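Local coordinates for protein endo-beta-1,4-xylanase Xyn10C (Pseudomonas cellulosa, PDB 1GNY) that cleaves internal beta-1,4 linkages of the xylan backbone and, through the family 15 carbohydrate-binding module described here, binds xylan and xylooligosaccharides, at residues R14-G19 with D125-I130; F79-E84 with G89-L94; D103-L108 with T141-T146. All blocks are in the same frame, centred on the assembly; numbering follows the deposited sequence.

Interaction 1 of 3, residues R14-G19 with D125-I130. With XYP (beta-D-xylopyranose), chain B.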
# COMPACT_ATOMS: atom_id res chain seq x y z
N ARG A 14 3.35 6.12 8.03
CA ARG A 14 4.75 5.86 8.43
C ARG A 14 5.52 5.29 7.27
O ARG A 14 4.95 4.66 6.38
CB ARG A 14 4.83 4.76 9.52
CG ARG A 14 3.98 4.91 10.74
CD ARG A 14 4.11 3.71 11.70
NE ARG A 14 3.57 2.41 11.26
CZ ARG A 14 2.28 2.06 11.35
NH1 ARG A 14 1.38 2.89 11.84
NH2 ARG A 14 1.88 0.85 10.97
N GLY A 15 6.84 5.48 7.29
CA GLY A 15 7.71 4.72 6.41
C GLY A 15 7.72 3.27 6.90
O GLY A 15 7.35 2.95 8.05
N ASN A 16 8.10 2.39 5.98
CA ASN A 16 8.18 0.92 6.23
C ASN A 16 9.31 0.24 5.46
O ASN A 16 9.65 0.63 4.33
CB ASN A 16 6.89 0.23 5.83
CG ASN A 16 6.69 -1.11 6.51
OD1 ASN A 16 6.63 -2.18 5.85
ND2 ASN A 16 6.53 -1.07 7.79
N ALA A 17 9.92 -0.75 6.12
CA ALA A 17 10.94 -1.62 5.49
C ALA A 17 10.57 -3.07 5.78
O ALA A 17 10.47 -3.48 6.91
CB ALA A 17 12.30 -1.33 6.00
N SER A 18 10.34 -3.83 4.72
CA SER A 18 10.05 -5.28 4.85
C SER A 18 11.19 -6.20 4.37
O SER A 18 11.07 -7.44 4.45
CB SER A 18 8.77 -5.61 4.06
OG SER A 18 9.01 -5.47 2.64
N GLY A 19 12.24 -5.61 3.83
CA GLY A 19 13.39 -6.30 3.25
C GLY A 19 14.70 -5.86 3.91
O GLY A 19 14.70 -5.47 5.07
N ASP A 125 -4.79 -4.86 14.70
CA ASP A 125 -4.89 -3.82 13.68
C ASP A 125 -4.24 -4.46 12.44
O ASP A 125 -3.43 -5.39 12.55
CB ASP A 125 -4.10 -2.57 14.04
CG ASP A 125 -4.66 -1.81 15.23
OD1 ASP A 125 -5.90 -1.81 15.46
OD2 ASP A 125 -3.90 -1.10 15.97
N VAL A 126 -4.63 -3.95 11.29
CA VAL A 126 -4.08 -4.43 10.01
C VAL A 126 -3.26 -3.29 9.40
O VAL A 126 -3.78 -2.18 9.18
CB VAL A 126 -5.18 -4.89 9.08
CG1 VAL A 126 -4.66 -5.22 7.68
CG2 VAL A 126 -5.83 -6.13 9.66
N GLN A 127 -2.00 -3.61 9.11
CA GLN A 127 -1.09 -2.67 8.44
C GLN A 127 -1.24 -2.81 6.95
O GLN A 127 -1.10 -3.93 6.44
CB GLN A 127 0.36 -2.93 8.84
CG GLN A 127 1.39 -1.98 8.23
CD GLN A 127 2.76 -2.20 8.84
OE1 GLN A 127 3.10 -1.53 9.83
NE2 GLN A 127 3.56 -3.08 8.24
N VAL A 128 -1.52 -1.70 6.28
CA VAL A 128 -1.74 -1.67 4.83
C VAL A 128 -0.78 -0.68 4.20
O VAL A 128 -0.51 0.38 4.78
CB VAL A 128 -3.22 -1.25 4.49
CG1 VAL A 128 -3.45 -1.23 2.96
CG2 VAL A 128 -4.22 -2.15 5.19
N GLY A 129 -0.24 -0.98 3.03
CA GLY A 129 0.61 -0.02 2.37
C GLY A 129 1.01 -0.38 0.96
O GLY A 129 0.35 -1.24 0.36
N ILE A 130 2.02 0.32 0.47
CA ILE A 130 2.61 0.09 -0.87
C ILE A 130 4.12 0.15 -0.75
O ILE A 130 4.65 1.00 -0.03
CB ILE A 130 2.02 1.09 -1.93
CG1 ILE A 130 2.38 0.64 -3.35
CG2 ILE A 130 2.39 2.52 -1.60
CD1 ILE A 130 1.67 1.48 -4.45
C1 XYP B . 8.12 -4.70 10.16
C2 XYP B . 7.41 -4.21 8.91
C3 XYP B . 6.70 -5.36 8.20
C4 XYP B . 7.64 -6.56 8.05
C5 XYP B . 8.26 -6.86 9.40
O2 XYP B . 6.42 -3.23 9.26
O3 XYP B . 6.24 -4.94 6.92
O4 XYP B . 6.87 -7.66 7.63
O5 XYP B . 8.95 -5.74 9.92
O HOH W 1 5.27 -0.17 10.81
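In the xylan-binding groove of this module, N16 and Q127 converge on one sugar hydroxyl, while R14 holds the oxygen of the Q127 amide. N16 ND2 reaches O2 of the chain B xylose at 2.6 Å and Q127 NE2 reaches the same oxygen at 3.0 Å, both along nearly straight N-H bonds, so two amide donors share a single hydroxyl. Q127 NE2 also donates to Q81 OE1 on the adjacent strand 75-82. The strands involved, 14-17 and 126-133, belong to the five-stranded antiparallel sheet of a beta-sandwich fold, with strand 42-48 running between them; the side chains therefore bridge across V45 rather than between neighbouring backbones. With CG anti to the backbone N (chi1 -178°) and the chain extended beyond it, the Q127 amide is carried to the sugar. Its oxygen is taken up by R14: NH2 donates to Q127 OE1 at 2.9 Å, the oxygen lying in the guanidinium plane and receiving the N-H on a lone pair. A water donates to Q127 OE1 at 2.7 Å and accepts from R14 NE at 3.1 Å. With Q81 OE1 holding NE2 as well, these bonds probably fix the rotation of the amide, and R14 NH2 also forms a salt bridge to D47.

Interaction 2 of 3, residues F79-E84 with G89-L94; sequences FAQLKE and GEWDCL. With XYP (beta-D-xylopyranose), chain B; XYP (beta-D-xylopyranose), chain C; XYP (beta-D-xylopyranose), chain D.
The segments 79-84 and 89-94 run antiparallel where the hairpin of strands 75-82 and 85-90 reaches the edge of the ligand-binding sheet. A80 O accepts the backbone N-H of E90 at 2.8 Å, and Q81 and G89 form a non-hydrogen-bonded pair whose CA atoms come within 4.0 Å. A side chain on G89 would run into A80 O, so the lack of one permits this close approach. The chain turns a corner at G89, and W91 beyond it swings its indole back over the hairpin toward the sugars. The rings of F79 and W91 lie almost parallel, planes 9° apart, but are slid so far that they barely overlap; their nearest atoms are F79 CD2 and W91 CZ3. Q81 NE2 sits at the indole edge, in its plane, 3.6 Å from W91 CH2. Chi1 of 58° places Q81 CG between the backbone N and the carbonyl carbon, and the extended chain then lifts the amide to the ligand. There NE2 donates to O4 of the chain B xylose at 3.0 Å, while OE1 lies 2.7 Å from its O3. W86 O takes a further bond from NE2. O5 of the chain C xylose comes within 3.5 Å of W91 CH2. One face of W91 carries the chain D xylose: its C5 rests 3.5 Å above the indole plane, offset toward the rim and 3.6 Å from W91 CG.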
# COMPACT_ATOMS: atom_id res chain seq x y z
N PHE A 79 0.10 -4.15 -0.34
CA PHE A 79 0.05 -5.31 0.56
C PHE A 79 -0.72 -4.99 1.83
O PHE A 79 -0.96 -3.83 2.13
CB PHE A 79 1.47 -5.80 0.90
CG PHE A 79 2.30 -4.81 1.68
CD1 PHE A 79 2.89 -3.70 1.07
CD2 PHE A 79 2.45 -4.95 3.05
CE1 PHE A 79 3.65 -2.78 1.79
CE2 PHE A 79 3.16 -4.03 3.78
CZ PHE A 79 3.79 -2.94 3.16
N ALA A 80 -1.07 -6.02 2.59
CA ALA A 80 -1.72 -5.87 3.88
C ALA A 80 -1.23 -7.03 4.77
O ALA A 80 -0.92 -8.10 4.27
CB ALA A 80 -3.23 -5.89 3.74
N GLN A 81 -1.11 -6.80 6.06
CA GLN A 81 -0.64 -7.87 6.99
C GLN A 81 -1.13 -7.57 8.41
O GLN A 81 -1.41 -6.42 8.78
CB GLN A 81 0.92 -7.99 6.98
CG GLN A 81 1.62 -6.68 7.36
CD GLN A 81 3.14 -6.60 7.08
OE1 GLN A 81 3.64 -5.49 6.83
NE2 GLN A 81 3.88 -7.72 7.22
N LEU A 82 -1.19 -8.61 9.20
CA LEU A 82 -1.59 -8.50 10.61
C LEU A 82 -0.48 -7.86 11.43
O LEU A 82 0.64 -8.32 11.39
CB LEU A 82 -1.92 -9.89 11.14
CG LEU A 82 -3.07 -10.61 10.43
CD1 LEU A 82 -3.29 -12.00 11.07
CD2 LEU A 82 -4.37 -9.81 10.48
N LYS A 83 -0.78 -6.77 12.12
CA LYS A 83 0.22 -6.04 12.91
C LYS A 83 0.67 -6.89 14.05
O LYS A 83 -0.14 -7.43 14.80
CB LYS A 83 -0.29 -4.74 13.47
CG LYS A 83 -0.17 -3.60 12.59
CD LYS A 83 -0.22 -2.28 13.39
CE LYS A 83 1.11 -1.62 13.60
NZ LYS A 83 0.93 -0.33 14.29
N GLU A 84 1.98 -7.03 14.15
CA GLU A 84 2.62 -7.88 15.15
C GLU A 84 2.52 -9.40 14.87
O GLU A 84 2.94 -10.19 15.71
CB GLU A 84 2.10 -7.55 16.55
CG GLU A 84 3.20 -7.21 17.51
CD GLU A 84 3.90 -5.92 17.12
OE1 GLU A 84 3.26 -4.85 17.20
OE2 GLU A 84 5.07 -6.01 16.69
N GLY A 89 -0.42 -12.35 5.74
CA GLY A 89 -0.84 -11.23 4.91
C GLY A 89 -1.33 -11.53 3.52
O GLY A 89 -1.56 -12.68 3.16
N GLU A 90 -1.52 -10.45 2.78
CA GLU A 90 -1.94 -10.49 1.37
C GLU A 90 -0.71 -10.06 0.57
O GLU A 90 -0.35 -8.88 0.54
CB GLU A 90 -3.11 -9.54 1.07
CG GLU A 90 -3.53 -9.53 -0.42
CD GLU A 90 -3.82 -10.93 -0.97
OE1 GLU A 90 -4.83 -11.54 -0.58
OE2 GLU A 90 -3.00 -11.44 -1.78
N TRP A 91 -0.11 -11.03 -0.10
CA TRP A 91 1.15 -10.85 -0.83
C TRP A 91 1.04 -11.07 -2.36
O TRP A 91 2.04 -11.08 -3.05
CB TRP A 91 2.15 -11.89 -0.25
CG TRP A 91 2.28 -11.76 1.25
CD1 TRP A 91 1.88 -12.64 2.22
CD2 TRP A 91 2.86 -10.65 1.93
NE1 TRP A 91 2.18 -12.14 3.46
CE2 TRP A 91 2.78 -10.93 3.32
CE3 TRP A 91 3.47 -9.47 1.51
CZ2 TRP A 91 3.28 -10.05 4.29
CZ3 TRP A 91 3.97 -8.59 2.47
CH2 TRP A 91 3.85 -8.88 3.84
N ASP A 92 -0.17 -11.22 -2.87
CA ASP A 92 -0.35 -11.59 -4.30
C ASP A 92 -0.66 -10.43 -5.29
O ASP A 92 -0.91 -10.68 -6.49
CB ASP A 92 -1.42 -12.69 -4.44
CG ASP A 92 -1.04 -13.99 -3.71
OD1 ASP A 92 0.16 -14.33 -3.58
OD2 ASP A 92 -1.92 -14.73 -3.20
N CYS A 93 -0.59 -9.19 -4.81
CA CYS A 93 -0.85 -8.03 -5.66
C CYS A 93 0.47 -7.49 -6.17
O CYS A 93 1.45 -7.45 -5.43
CB CYS A 93 -1.59 -6.95 -4.88
SG CYS A 93 -3.23 -7.49 -4.31
N LEU A 94 0.50 -7.11 -7.44
CA LEU A 94 1.70 -6.51 -8.03
C LEU A 94 1.37 -5.72 -9.27
O LEU A 94 0.51 -6.13 -10.06
CB LEU A 94 2.74 -7.58 -8.40
CG LEU A 94 4.11 -7.04 -8.79
CD1 LEU A 94 4.80 -6.45 -7.57
CD2 LEU A 94 4.93 -8.15 -9.40
C1 XYP B . 8.12 -4.70 10.16
C2 XYP B . 7.41 -4.21 8.91
C3 XYP B . 6.70 -5.36 8.20
C4 XYP B . 7.64 -6.56 8.05
C5 XYP B . 8.26 -6.86 9.40
O2 XYP B . 6.42 -3.23 9.26
O3 XYP B . 6.24 -4.94 6.92
O4 XYP B . 6.87 -7.66 7.63
O5 XYP B . 8.95 -5.74 9.92
C1 XYP C . 7.43 -8.55 6.66
C2 XYP C . 7.15 -9.97 7.13
C3 XYP C . 7.70 -10.92 6.08
C4 XYP C . 7.12 -10.61 4.72
C5 XYP C . 7.35 -9.15 4.43
O2 XYP C . 7.79 -10.22 8.37
O3 XYP C . 7.31 -12.25 6.37
O4 XYP C . 7.78 -11.41 3.75
O5 XYP C . 6.84 -8.31 5.48
C1 XYP D . 6.95 -11.78 2.67
C2 XYP D . 7.84 -11.98 1.46
C3 XYP D . 7.06 -12.54 0.30
C4 XYP D . 6.24 -13.73 0.76
C5 XYP D . 5.43 -13.30 1.97
O2 XYP D . 8.46 -10.76 1.08
O3 XYP D . 7.91 -12.93 -0.76
O4 XYP D . 5.39 -14.03 -0.32
O5 XYP D . 6.29 -12.88 3.02

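Interaction 3 of 3, residues D103-L108 with T141-T146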
# COMPACT_ATOMS: atom_id res chain seq x y z
N ASP A 103 4.34 9.74 -16.47
CA ASP A 103 3.71 10.85 -17.22
C ASP A 103 2.35 11.33 -16.70
O ASP A 103 1.93 12.46 -17.00
CB ASP A 103 3.50 10.43 -18.67
CG ASP A 103 4.78 10.13 -19.38
OD1 ASP A 103 5.79 10.79 -19.09
OD2 ASP A 103 4.86 9.27 -20.27
N THR A 104 1.61 10.44 -16.03
CA THR A 104 0.30 10.74 -15.47
C THR A 104 0.13 10.00 -14.15
O THR A 104 0.86 9.07 -13.82
CB THR A 104 -0.86 10.30 -16.42
OG1 THR A 104 -1.00 8.87 -16.41
CG2 THR A 104 -0.62 10.65 -17.89
N ASP A 105 -0.86 10.45 -13.40
CA ASP A 105 -1.31 9.70 -12.22
C ASP A 105 -1.91 8.35 -12.68
O ASP A 105 -2.40 8.21 -13.82
CB ASP A 105 -2.43 10.41 -11.44
CG ASP A 105 -1.98 11.67 -10.76
OD1 ASP A 105 -0.76 11.92 -10.67
OD2 ASP A 105 -2.80 12.50 -10.30
N LEU A 106 -1.89 7.38 -11.78
CA LEU A 106 -2.42 6.03 -12.02
C LEU A 106 -3.23 5.53 -10.84
O LEU A 106 -2.98 5.92 -9.70
CB LEU A 106 -1.29 5.02 -12.18
CG LEU A 106 -0.30 5.26 -13.30
CD1 LEU A 106 1.00 4.51 -13.01
CD2 LEU A 106 -0.94 4.89 -14.64
N THR A 107 -4.17 4.63 -11.12
CA THR A 107 -4.94 3.95 -10.08
C THR A 107 -4.51 2.50 -10.06
O THR A 107 -4.64 1.76 -11.07
CB THR A 107 -6.45 4.04 -10.31
OG1 THR A 107 -6.87 5.42 -10.24
CG2 THR A 107 -7.22 3.37 -9.20
N LEU A 108 -4.00 2.07 -8.91
CA LEU A 108 -3.60 0.69 -8.68
C LEU A 108 -4.56 0.04 -7.69
O LEU A 108 -4.97 0.66 -6.73
CB LEU A 108 -2.19 0.63 -8.12
CG LEU A 108 -1.12 1.28 -8.99
CD1 LEU A 108 0.23 1.17 -8.34
CD2 LEU A 108 -1.06 0.68 -10.39
N THR A 141 4.51 8.97 -4.82
CA THR A 141 3.49 9.77 -4.13
C THR A 141 2.15 9.04 -4.13
O THR A 141 1.67 8.61 -5.18
CB THR A 141 3.33 11.19 -4.73
OG1 THR A 141 4.58 11.91 -4.60
CG2 THR A 141 2.25 11.99 -3.99
N ILE A 142 1.58 8.88 -2.93
CA ILE A 142 0.19 8.37 -2.78
C ILE A 142 -0.76 9.56 -2.57
O ILE A 142 -0.62 10.31 -1.60
CB ILE A 142 0.02 7.34 -1.62
CG1 ILE A 142 1.05 6.23 -1.72
CG2 ILE A 142 -1.40 6.75 -1.63
CD1 ILE A 142 2.23 6.42 -0.83
N LYS A 143 -1.71 9.74 -3.47
CA LYS A 143 -2.71 10.85 -3.38
C LYS A 143 -3.94 10.46 -2.55
O LYS A 143 -4.51 11.31 -1.84
CB LYS A 143 -3.13 11.32 -4.79
CG LYS A 143 -2.01 11.93 -5.58
CD LYS A 143 -2.50 12.66 -6.81
CE LYS A 143 -1.52 13.72 -7.27
NZ LYS A 143 -2.05 14.40 -8.49
N SER A 144 -4.37 9.21 -2.68
CA SER A 144 -5.57 8.71 -1.98
C SER A 144 -5.57 7.19 -1.90
O SER A 144 -4.98 6.50 -2.76
CB SER A 144 -6.85 9.16 -2.70
OG SER A 144 -7.00 8.54 -3.99
N VAL A 145 -6.25 6.68 -0.87
CA VAL A 145 -6.46 5.24 -0.72
C VAL A 145 -7.92 5.02 -0.33
O VAL A 145 -8.39 5.61 0.63
CB VAL A 145 -5.55 4.60 0.35
CG1 VAL A 145 -5.82 3.11 0.48
CG2 VAL A 145 -4.07 4.86 0.04
N THR A 146 -8.63 4.22 -1.11
CA THR A 146 -10.02 3.92 -0.76
C THR A 146 -10.22 2.42 -0.70
O THR A 146 -9.76 1.67 -1.59
CB THR A 146 -11.08 4.71 -1.58
OG1 THR A 146 -11.81 3.87 -2.46
CG2 THR A 146 -10.55 5.80 -2.37
O HOH W 2 0.09 14.47 -10.78
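K143 NZ meets OD2 of the flat D105 carboxylate on its syn side, 16° out of the carboxylate plane. This salt bridge is short, 2.7 Å from K143 NZ to D105 OD2, and NZ stays 3.5 Å from OD1, so one oxygen carries the direct bond. A water spans the other: it donates to D105 OD1 at 2.7 Å and accepts from K143 NZ at 3.1 Å, closing a ring of contacts around the ion pair. K143 is extended beyond CG, and its CD and CE pass beside OD2, the two side chains crossing at about a right angle. The pair lies on the six-stranded antiparallel sheet, where strands 106-111 and 139-149 flank strand 58-65, and the bridge spans that middle strand. A classic beta bulge sets K143 and S144 together opposite V62 of strand 58-65. N64, on that middle strand and part of the sodium site, donates through its ND2 to D105 OD1. Replacing D105 by an alanine removes both oxygens and would probably leave the K143 ammonium without its anionic mate and N64 ND2 without this acceptor.

Interactions 1 and 2 form one continuous binding surface: their centres are 9 Å apart, strands 126-133 and 75-82 are neighbours in the same sheet, and both touch the chain B xylose. Their direct joint is a probable hydrogen bond of 2.8 Å from Q127 NE2 to Q81 OE1, so the two amides that bind the chain B xylose are tied to each other. Interaction 3 lies on the other sheet, away from the xylan site, with its centre about 17 Å from that of interaction 1 and about 19 Å from that of interaction 2. It meets interaction 1 through the sandwich core, where I130 CG2 packs 3.9 Å from I142 CG1.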